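Local coordinates for antibiotic biosynthesis monooxygenase family protein (Shewanella oneidensis, PDB 2BBE) that is of unknown function but belongs to the antibiotic biosynthesis monooxygenase family, whose members are generally assigned an oxidoreductase role, at residues N10-V15 with F68-A73; S19-E24 with V95-V100. One frame throughout, in Å; residues are numbered along the deposited sequence. Where two conformers were deposited one is given.

Contact 1 of 2, residues N10-V15 with F68-A73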
ATOM      1  N   ASN A  10     -13.218   2.890   9.279  1.00 13.65           N
ATOM      2  CA  ASN A  10     -12.329   2.110  10.136  1.00 13.85           C
ATOM      3  C   ASN A  10     -11.985   2.979  11.346  1.00 13.94           C
ATOM      4  O   ASN A  10     -11.301   4.003  11.215  1.00 14.12           O
ATOM      5  CB  ASN A  10     -11.071   1.692   9.357  1.00 13.45           C
ATOM      6  CG  ASN A  10     -10.109   0.840  10.172  1.00 14.15           C
ATOM      7  OD1 ASN A  10      -9.887   1.066  11.355  1.00 12.86           O
ATOM      8  ND2 ASN A  10      -9.484  -0.116   9.509  1.00 12.76           N
ATOM      9  N   GLN A  11     -12.487   2.584  12.516  1.00 14.11           N
ATOM     10  CA  GLN A  11     -12.338   3.415  13.722  1.00 14.15           C
ATOM     11  C   GLN A  11     -11.020   3.165  14.452  1.00 13.76           C
ATOM     12  O   GLN A  11     -10.729   3.830  15.445  1.00 13.42           O
ATOM     13  CB  GLN A  11     -13.525   3.205  14.673  1.00 15.06           C
ATOM     14  CG  GLN A  11     -14.875   3.673  14.093  1.00 18.00           C
ATOM     15  CD  GLN A  11     -15.001   5.196  14.023  1.00 23.73           C
ATOM     16  OE1 GLN A  11     -15.872   5.731  13.322  1.00 27.06           O
ATOM     17  NE2 GLN A  11     -14.146   5.898  14.755  1.00 23.04           N
ATOM     18  N   GLN A  12     -10.229   2.203  13.972  1.00 12.65           N
ATOM     19  CA  GLN A  12      -8.981   1.848  14.653  1.00 12.79           C
ATOM     20  C   GLN A  12      -7.742   2.489  14.018  1.00 12.19           C
ATOM     21  O   GLN A  12      -6.972   3.171  14.698  1.00 12.33           O
ATOM     22  CB  GLN A  12      -8.794   0.315  14.741  1.00 12.32           C
ATOM     23  CG  GLN A  12      -7.465  -0.077  15.406  1.00 13.05           C
ATOM     24  CD  GLN A  12      -7.132  -1.560  15.306  1.00 14.83           C
ATOM     25  OE1 GLN A  12      -8.017  -2.408  15.458  1.00 16.32           O
ATOM     26  NE2 GLN A  12      -5.834  -1.882  15.059  1.00 11.92           N
ATOM     27  N   GLN A  13      -7.528   2.226  12.731  1.00 11.15           N
ATOM     28  CA  GLN A  13      -6.305   2.687  12.059  1.00 10.86           C
ATOM     29  C   GLN A  13      -6.302   4.203  11.919  1.00 10.28           C
ATOM     30  O   GLN A  13      -7.368   4.834  11.841  1.00 10.94           O
ATOM     31  CB  GLN A  13      -6.130   1.985  10.709  1.00  9.43           C
ATOM     32  CG  GLN A  13      -5.895   0.470  10.871  1.00 10.36           C
ATOM     33  CD  GLN A  13      -5.786  -0.233   9.543  1.00 12.65           C
ATOM     34  OE1 GLN A  13      -5.273   0.337   8.580  1.00 13.45           O
ATOM     35  NE2 GLN A  13      -6.265  -1.473   9.473  1.00 10.83           N
ATOM     36  N   ILE A  14      -5.109   4.785  11.916  1.00  9.71           N
ATOM     37  CA  ILE A  14      -4.982   6.235  11.937  1.00  9.70           C
ATOM     38  C   ILE A  14      -4.210   6.670  10.711  1.00  9.96           C
ATOM     39  O   ILE A  14      -3.097   6.174  10.442  1.00  9.90           O
ATOM     40  CB  ILE A  14      -4.253   6.744  13.223  1.00  9.57           C
ATOM     41  CG1 ILE A  14      -5.116   6.468  14.480  1.00  9.42           C
ATOM     42  CG2 ILE A  14      -3.894   8.237  13.094  1.00  9.82           C
ATOM     43  CD1 ILE A  14      -6.439   7.256  14.528  1.00  8.87           C
ATOM     44  N   VAL A  15      -4.818   7.576   9.962  1.00  9.99           N
ATOM     45  CA  VAL A  15      -4.174   8.177   8.793  1.00  9.73           C
ATOM     46  C   VAL A  15      -3.728   9.590   9.178  1.00 10.19           C
ATOM     47  O   VAL A  15      -4.434  10.283   9.907  1.00  9.70           O
ATOM     48  CB  VAL A  15      -5.134   8.176   7.562  1.00  9.69           C
ATOM     49  CG1 VAL A  15      -4.622   9.130   6.422  1.00  9.17           C
ATOM     50  CG2 VAL A  15      -5.287   6.726   7.021  1.00  9.76           C
ATOM     51  N   PHE A  68      -0.914   4.401  10.573  1.00  8.53           N
ATOM     52  CA  PHE A  68      -0.485   3.658  11.763  1.00  9.06           C
ATOM     53  C   PHE A  68      -1.595   2.719  12.204  1.00  9.14           C
ATOM     54  O   PHE A  68      -2.778   2.961  11.927  1.00  8.06           O
ATOM     55  CB  PHE A  68      -0.118   4.620  12.917  1.00  9.42           C
ATOM     56  CG  PHE A  68       1.050   5.496  12.595  1.00 10.45           C
ATOM     57  CD1 PHE A  68       0.858   6.709  11.923  1.00 11.90           C
ATOM     58  CD2 PHE A  68       2.353   5.084  12.915  1.00 11.66           C
ATOM     59  CE1 PHE A  68       1.957   7.521  11.580  1.00 12.24           C
ATOM     60  CE2 PHE A  68       3.454   5.872  12.575  1.00 10.91           C
ATOM     61  CZ  PHE A  68       3.258   7.086  11.909  1.00 12.55           C
ATOM     62  N   VAL A  69      -1.212   1.630  12.870  1.00  9.70           N
ATOM     63  CA  VAL A  69      -2.179   0.587  13.228  1.00  9.36           C
ATOM     64  C   VAL A  69      -3.289   1.111  14.162  1.00  9.94           C
ATOM     65  O   VAL A  69      -4.405   0.587  14.173  1.00  9.17           O
ATOM     66  CB  VAL A  69      -1.476  -0.662  13.836  1.00 10.26           C
ATOM     67  CG1 VAL A  69      -0.545  -1.313  12.798  1.00  8.80           C
ATOM     68  CG2 VAL A  69      -0.713  -0.298  15.083  1.00 11.01           C
ATOM     69  N   ASP A  70      -2.975   2.147  14.944  1.00 10.13           N
ATOM     70  CA  ASP A  70      -3.949   2.728  15.885  1.00 10.59           C
ATOM     71  C   ASP A  70      -3.407   4.007  16.483  1.00 10.57           C
ATOM     72  O   ASP A  70      -2.289   4.391  16.186  1.00  9.80           O
ATOM     73  CB  ASP A  70      -4.385   1.737  16.985  1.00 11.34           C
ATOM     74  CG  ASP A  70      -3.219   1.178  17.815  1.00 13.35           C
ATOM     75  OD1 ASP A  70      -2.183   1.837  18.015  1.00 13.29           O
ATOM     76  OD2 ASP A  70      -3.369   0.034  18.295  1.00 18.42           O
ATOM     77  N   ILE A  71      -4.217   4.676  17.306  1.00 10.45           N
ATOM     78  CA  ILE A  71      -3.815   5.955  17.866  1.00 10.74           C
ATOM     79  C   ILE A  71      -2.631   5.792  18.843  1.00 10.51           C
ATOM     80  O   ILE A  71      -1.758   6.632  18.880  1.00 10.38           O
ATOM     81  CB  ILE A  71      -5.034   6.712  18.529  1.00 10.78           C
ATOM     82  CG1 ILE A  71      -4.667   8.179  18.834  1.00 11.72           C
ATOM     83  CG2 ILE A  71      -5.565   5.959  19.784  1.00 10.91           C
ATOM     84  CD1 ILE A  71      -4.325   8.971  17.585  1.00 12.29           C
ATOM     85  N   ALA A  72      -2.571   4.694  19.595  1.00 11.03           N
ATOM     86  CA  ALA A  72      -1.383   4.477  20.446  1.00 11.52           C
ATOM     87  C   ALA A  72      -0.093   4.467  19.621  1.00 11.28           C
ATOM     88  O   ALA A  72       0.901   5.064  20.022  1.00 11.42           O
ATOM     89  CB  ALA A  72      -1.495   3.215  21.291  1.00 11.45           C
ATOM     90  N   ALA A  73      -0.114   3.818  18.456  1.00 10.83           N
ATOM     91  CA  ALA A  73       1.077   3.757  17.606  1.00 10.54           C
ATOM     92  C   ALA A  73       1.411   5.143  17.009  1.00 10.37           C
ATOM     93  O   ALA A  73       2.580   5.507  16.918  1.00 10.26           O
ATOM     94  CB  ALA A  73       0.884   2.728  16.494  1.00  9.72           C
TER
HETATM   95  O   HOH W   1      -7.038   4.080  17.121  1.00 10.84           O
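Ile14 and Phe68 form an antiparallel, hydrogen-bonded pair where strand 61-68 of the ferredoxin-like alpha/beta fold ends and the chain turns into helix 71-78. Ile14 N donates to Phe68 O at 3.0 Å, and Phe68 N returns a bond to Ile14 O. Past this pair the backbones stay close, but a side-chain amide, CA-H...O contacts and a water replace the strand hydrogen bonds. From CB the Gln12 side chain runs out extended: CG, set anti to the backbone N (chi1 178°), lies near both Asp70 CB and Val69 O. CD passes the same carbonyl, and at the tip NE2 gives Val69 O a hydrogen bond of 3.0 Å. That oxygen lies close to the plane of the Gln12 amide, whereas the N-H comes in from above the plane of the Val69 carbonyl, 36° out of it. The backbone of Gln12 is engaged as well, since Gln12 O faces Asp70 CA at 3.3 Å in a CA-H...O contact. Asn10 OD1 shapes the approach by accepting from Gln12 N, an Asx turn, and from Gln13 N, which makes the pair an Asx motif; the first donor lies in its carbonyl plane, the second above it. Gln13 NE2 is bound to Ala45 O and Cys47 O of the second subunit, so this corner also belongs to a subunit interface. Across the contact Asp70 is the N-cap of helix 71-78, its OD1 accepting from Ala73 N at 2.9 Å. Ile14 packs on the first turn of that helix, CG1 against Ile71 CB at 4.1 Å and CD1 against Ile71 CD1. One water joins the two backbones, donating to Gln12 O at 2.6 Å and accepting from Ile71 N at 2.9 Å.

Contact 2 of 2, residues S19-E24 with V95-V100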
ATOM      1  N   SER A  19       1.674  18.494   6.014  1.00 10.16           N
ATOM      2  CA  SER A  19       2.271  19.263   4.929  1.00 10.41           C
ATOM      3  C   SER A  19       3.068  20.397   5.518  1.00 10.40           C
ATOM      4  O   SER A  19       2.653  21.007   6.521  1.00 10.34           O
ATOM      5  CB  SER A  19       1.216  19.822   3.958  1.00 10.86           C
ATOM      6  OG  SER A  19       0.292  20.684   4.621  1.00 13.72           O
ATOM      7  N   PHE A  20       4.198  20.680   4.882  1.00  9.65           N
ATOM      8  CA  PHE A  20       5.130  21.704   5.341  1.00  9.65           C
ATOM      9  C   PHE A  20       5.509  22.593   4.189  1.00 10.35           C
ATOM     10  O   PHE A  20       5.956  22.101   3.145  1.00  9.42           O
ATOM     11  CB  PHE A  20       6.383  21.051   5.934  1.00  9.69           C
ATOM     12  CG  PHE A  20       6.074  20.103   7.056  1.00  9.49           C
ATOM     13  CD1 PHE A  20       5.930  20.580   8.365  1.00  7.91           C
ATOM     14  CD2 PHE A  20       5.835  18.748   6.791  1.00  8.23           C
ATOM     15  CE1 PHE A  20       5.596  19.712   9.407  1.00  9.43           C
ATOM     16  CE2 PHE A  20       5.504  17.880   7.815  1.00  9.40           C
ATOM     17  CZ  PHE A  20       5.388  18.353   9.129  1.00  8.31           C
ATOM     18  N   LEU A  21       5.319  23.904   4.371  1.00 10.19           N
ATOM     19  CA  LEU A  21       5.705  24.876   3.340  1.00 10.46           C
ATOM     20  C   LEU A  21       7.055  25.475   3.695  1.00 10.79           C
ATOM     21  O   LEU A  21       7.159  26.220   4.677  1.00 10.91           O
ATOM     22  CB  LEU A  21       4.671  26.002   3.245  1.00  9.85           C
ATOM     23  CG  LEU A  21       4.892  27.024   2.116  1.00 10.70           C
ATOM     24  CD1 LEU A  21       4.631  26.387   0.725  1.00 11.52           C
ATOM     25  CD2 LEU A  21       3.991  28.226   2.332  1.00 11.82           C
ATOM     26  N   SER A  22       8.086  25.180   2.905  1.00 11.23           N
ATOM     27  CA  SER A  22       9.418  25.672   3.247  1.00 12.33           C
ATOM     28  C   SER A  22       9.498  27.202   3.079  1.00 13.63           C
ATOM     29  O   SER A  22       8.726  27.814   2.321  1.00 12.69           O
ATOM     30  CB  SER A  22      10.520  24.988   2.425  1.00 12.76           C
ATOM     31  OG  SER A  22      10.617  25.595   1.156  1.00 15.17           O
ATOM     32  N   LYS A  23      10.414  27.810   3.822  1.00 14.22           N
ATOM     33  CA  LYS A  23      10.837  29.186   3.538  1.00 15.62           C
ATOM     34  C   LYS A  23      11.571  29.227   2.185  1.00 15.78           C
ATOM     35  O   LYS A  23      12.025  28.183   1.687  1.00 14.72           O
ATOM     36  CB  LYS A  23      11.765  29.686   4.654  1.00 15.49           C
ATOM     37  CG  LYS A  23      11.094  29.725   6.039  1.00 16.37           C
ATOM     38  CD  LYS A  23      12.084  30.077   7.154  1.00 17.28           C
ATOM     39  CE  LYS A  23      11.325  30.345   8.485  1.00 18.56           C
ATOM     40  NZ  LYS A  23      12.030  31.306   9.424  1.00 22.87           N
ATOM     41  N   GLU A  24      11.657  30.425   1.593  1.00 16.60           N
ATOM     42  CA  GLU A  24      12.429  30.650   0.372  0.50 17.61           C
ATOM     43  C   GLU A  24      13.849  30.120   0.573  1.00 17.15           C
ATOM     44  O   GLU A  24      14.481  30.409   1.593  1.00 17.42           O
ATOM     45  CB  GLU A  24      12.449  32.154   0.045  0.50 17.99           C
ATOM     46  CG  GLU A  24      13.189  32.548  -1.238  0.50 19.00           C
ATOM     47  CD  GLU A  24      13.157  34.054  -1.506  0.50 19.50           C
ATOM     48  OE1 GLU A  24      13.399  34.846  -0.564  0.50 20.80           O
ATOM     49  OE2 GLU A  24      12.894  34.447  -2.668  0.50 23.18           O
ATOM     50  N   VAL A  95      10.750  26.093   7.882  1.00 13.91           N
ATOM     51  CA  VAL A  95       9.338  26.077   7.483  0.50 13.32           C
ATOM     52  C   VAL A  95       8.640  27.415   7.728  1.00 13.76           C
ATOM     53  O   VAL A  95       8.779  27.986   8.826  1.00 12.74           O
ATOM     54  CB  VAL A  95       8.591  24.899   8.193  0.50 13.40           C
ATOM     55  CG1 VAL A  95       7.091  24.953   7.943  0.50 10.86           C
ATOM     56  CG2 VAL A  95       9.143  23.558   7.711  0.50 12.67           C
ATOM     57  N   GLU A  96       7.905  27.889   6.725  1.00 13.59           N
ATOM     58  CA  GLU A  96       7.083  29.100   6.838  1.00 14.98           C
ATOM     59  C   GLU A  96       5.768  28.808   7.571  1.00 14.17           C
ATOM     60  O   GLU A  96       5.344  29.570   8.470  1.00 14.33           O
ATOM     61  CB  GLU A  96       6.775  29.646   5.438  1.00 14.67           C
ATOM     62  CG  GLU A  96       5.855  30.858   5.432  1.00 17.49           C
ATOM     63  CD  GLU A  96       5.688  31.452   4.053  1.00 18.87           C
ATOM     64  OE1 GLU A  96       6.706  31.635   3.350  1.00 24.43           O
ATOM     65  OE2 GLU A  96       4.530  31.738   3.659  1.00 26.95           O
ATOM     66  N   SER A  97       5.118  27.712   7.183  1.00 12.87           N
ATOM     67  CA  SER A  97       3.832  27.318   7.746  1.00 12.41           C
ATOM     68  C   SER A  97       3.638  25.830   7.474  1.00 12.48           C
ATOM     69  O   SER A  97       4.316  25.255   6.602  1.00 11.00           O
ATOM     70  CB  SER A  97       2.673  28.132   7.149  1.00 13.08           C
ATOM     71  OG  SER A  97       2.690  28.066   5.729  1.00 14.11           O
ATOM     72  N   PHE A  98       2.707  25.215   8.210  1.00 11.24           N
ATOM     73  CA  PHE A  98       2.491  23.786   8.082  1.00 11.41           C
ATOM     74  C   PHE A  98       1.065  23.452   8.481  1.00 11.48           C
ATOM     75  O   PHE A  98       0.344  24.299   8.991  1.00 11.00           O
ATOM     76  CB  PHE A  98       3.522  23.000   8.924  1.00 10.97           C
ATOM     77  CG  PHE A  98       3.325  23.123  10.428  1.00 12.30           C
ATOM     78  CD1 PHE A  98       3.701  24.284  11.112  1.00 12.31           C
ATOM     79  CD2 PHE A  98       2.770  22.069  11.151  1.00 12.72           C
ATOM     80  CE1 PHE A  98       3.519  24.398  12.512  1.00 12.28           C
ATOM     81  CE2 PHE A  98       2.576  22.167  12.547  1.00 12.98           C
ATOM     82  CZ  PHE A  98       2.967  23.337  13.231  1.00 12.18           C
ATOM     83  N   HIS A  99       0.655  22.220   8.221  1.00 11.31           N
ATOM     84  CA  HIS A  99      -0.652  21.753   8.654  1.00 11.53           C
ATOM     85  C   HIS A  99      -0.576  20.262   8.917  1.00 11.25           C
ATOM     86  O   HIS A  99       0.002  19.514   8.131  1.00 11.76           O
ATOM     87  CB  HIS A  99      -1.722  22.043   7.592  1.00 11.24           C
ATOM     88  CG  HIS A  99      -3.115  21.721   8.043  1.00 13.92           C
ATOM     89  ND1 HIS A  99      -3.888  22.614   8.756  1.00 17.61           N
ATOM     90  CD2 HIS A  99      -3.869  20.607   7.897  1.00 14.72           C
ATOM     91  CE1 HIS A  99      -5.061  22.069   9.028  1.00 16.50           C
ATOM     92  NE2 HIS A  99      -5.078  20.850   8.518  1.00 17.29           N
ATOM     93  N   VAL A 100      -1.149  19.826  10.031  1.00 11.01           N
ATOM     94  CA  VAL A 100      -1.176  18.400  10.335  1.00 11.39           C
ATOM     95  C   VAL A 100      -2.644  18.026  10.522  1.00 11.68           C
ATOM     96  O   VAL A 100      -3.382  18.736  11.221  1.00 12.37           O
ATOM     97  CB  VAL A 100      -0.399  18.068  11.635  1.00 11.13           C
ATOM     98  CG1 VAL A 100      -0.579  16.568  12.009  1.00 13.66           C
ATOM     99  CG2 VAL A 100       1.087  18.445  11.513  1.00 11.41           C
TER
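A classic beta bulge interrupts the antiparallel pairing of strand 8-22 with strand 95-107, an outermost strand of the sheet within the chain, just where the latter leaves helix 81-94. Ser19 and His99 make a hydrogen-bonded pair, Ser19 N to His99 O and His99 N to Ser19 O, both 2.9 Å. Leu21 N then donates to Ser97 O, but Leu21 O accepts from Glu96 N at 2.7 Å, so Glu96 and Ser97 both face Leu21 and the register slips by one before Ser22 meets Val95. The side chains of Ser19, Leu21, Ser97 and His99 share one face. There Leu21 and Glu96 run side by side in the same direction, and Leu21 CD2 lies against Ser97 OG at 3.6 Å and Glu96 OE2 at 3.8 Å. The other face carries Phe20 and Phe98, non-hydrogen-bonded partners whose side chains meet obliquely rather than stack. Phe20 CD1 comes to 3.5 Å from Phe98 CB, while CE1 approaches Phe98 CD2. With chi1 at 70°, Phe98 CG sits between its backbone N and carbonyl carbon, and the ring leads away from strand 8-22. Phe20 is buried beneath the helices, its ring edge-to-face with Tyr86 and packed on Leu30, Leu34 and Met91. Val95, modelled in two conformers, probably extends this apolar patch, in the conformer described with CG2 near Phe20 CB. Beyond the bulge the extended side chain of Lys23 reaches across to the start of the partner strand, CG beside Glu96 N and CE at 3.5 Å from Val95 O. Ser22 O is buried without a partner. The arrangement, an antiparallel sheet whose Phe20 face is covered by helices 27-35 and 81-94, is that of a ferredoxin-like fold of the dimeric alpha/beta-barrel class.

In the fold
Both contacts use strand 8-22, but pair it with different neighbours and on opposite sides of the chain's centre, with contact centres about 25 Å apart. Contact 1 joins the early part of that strand to the end of strand 61-68 and the start of helix 71-78; contact 2 joins its final part to strand 95-107. Each is partly buried. None of the touching residues of contact 1 is exposed, and other subunits lie against it; contact 2 mixes a buried apolar side beneath the helices with exposed residues. Their chemistry differs accordingly: one strand pair, an amide and a water in contact 1, against regular strand pairing broken by a bulge in contact 2.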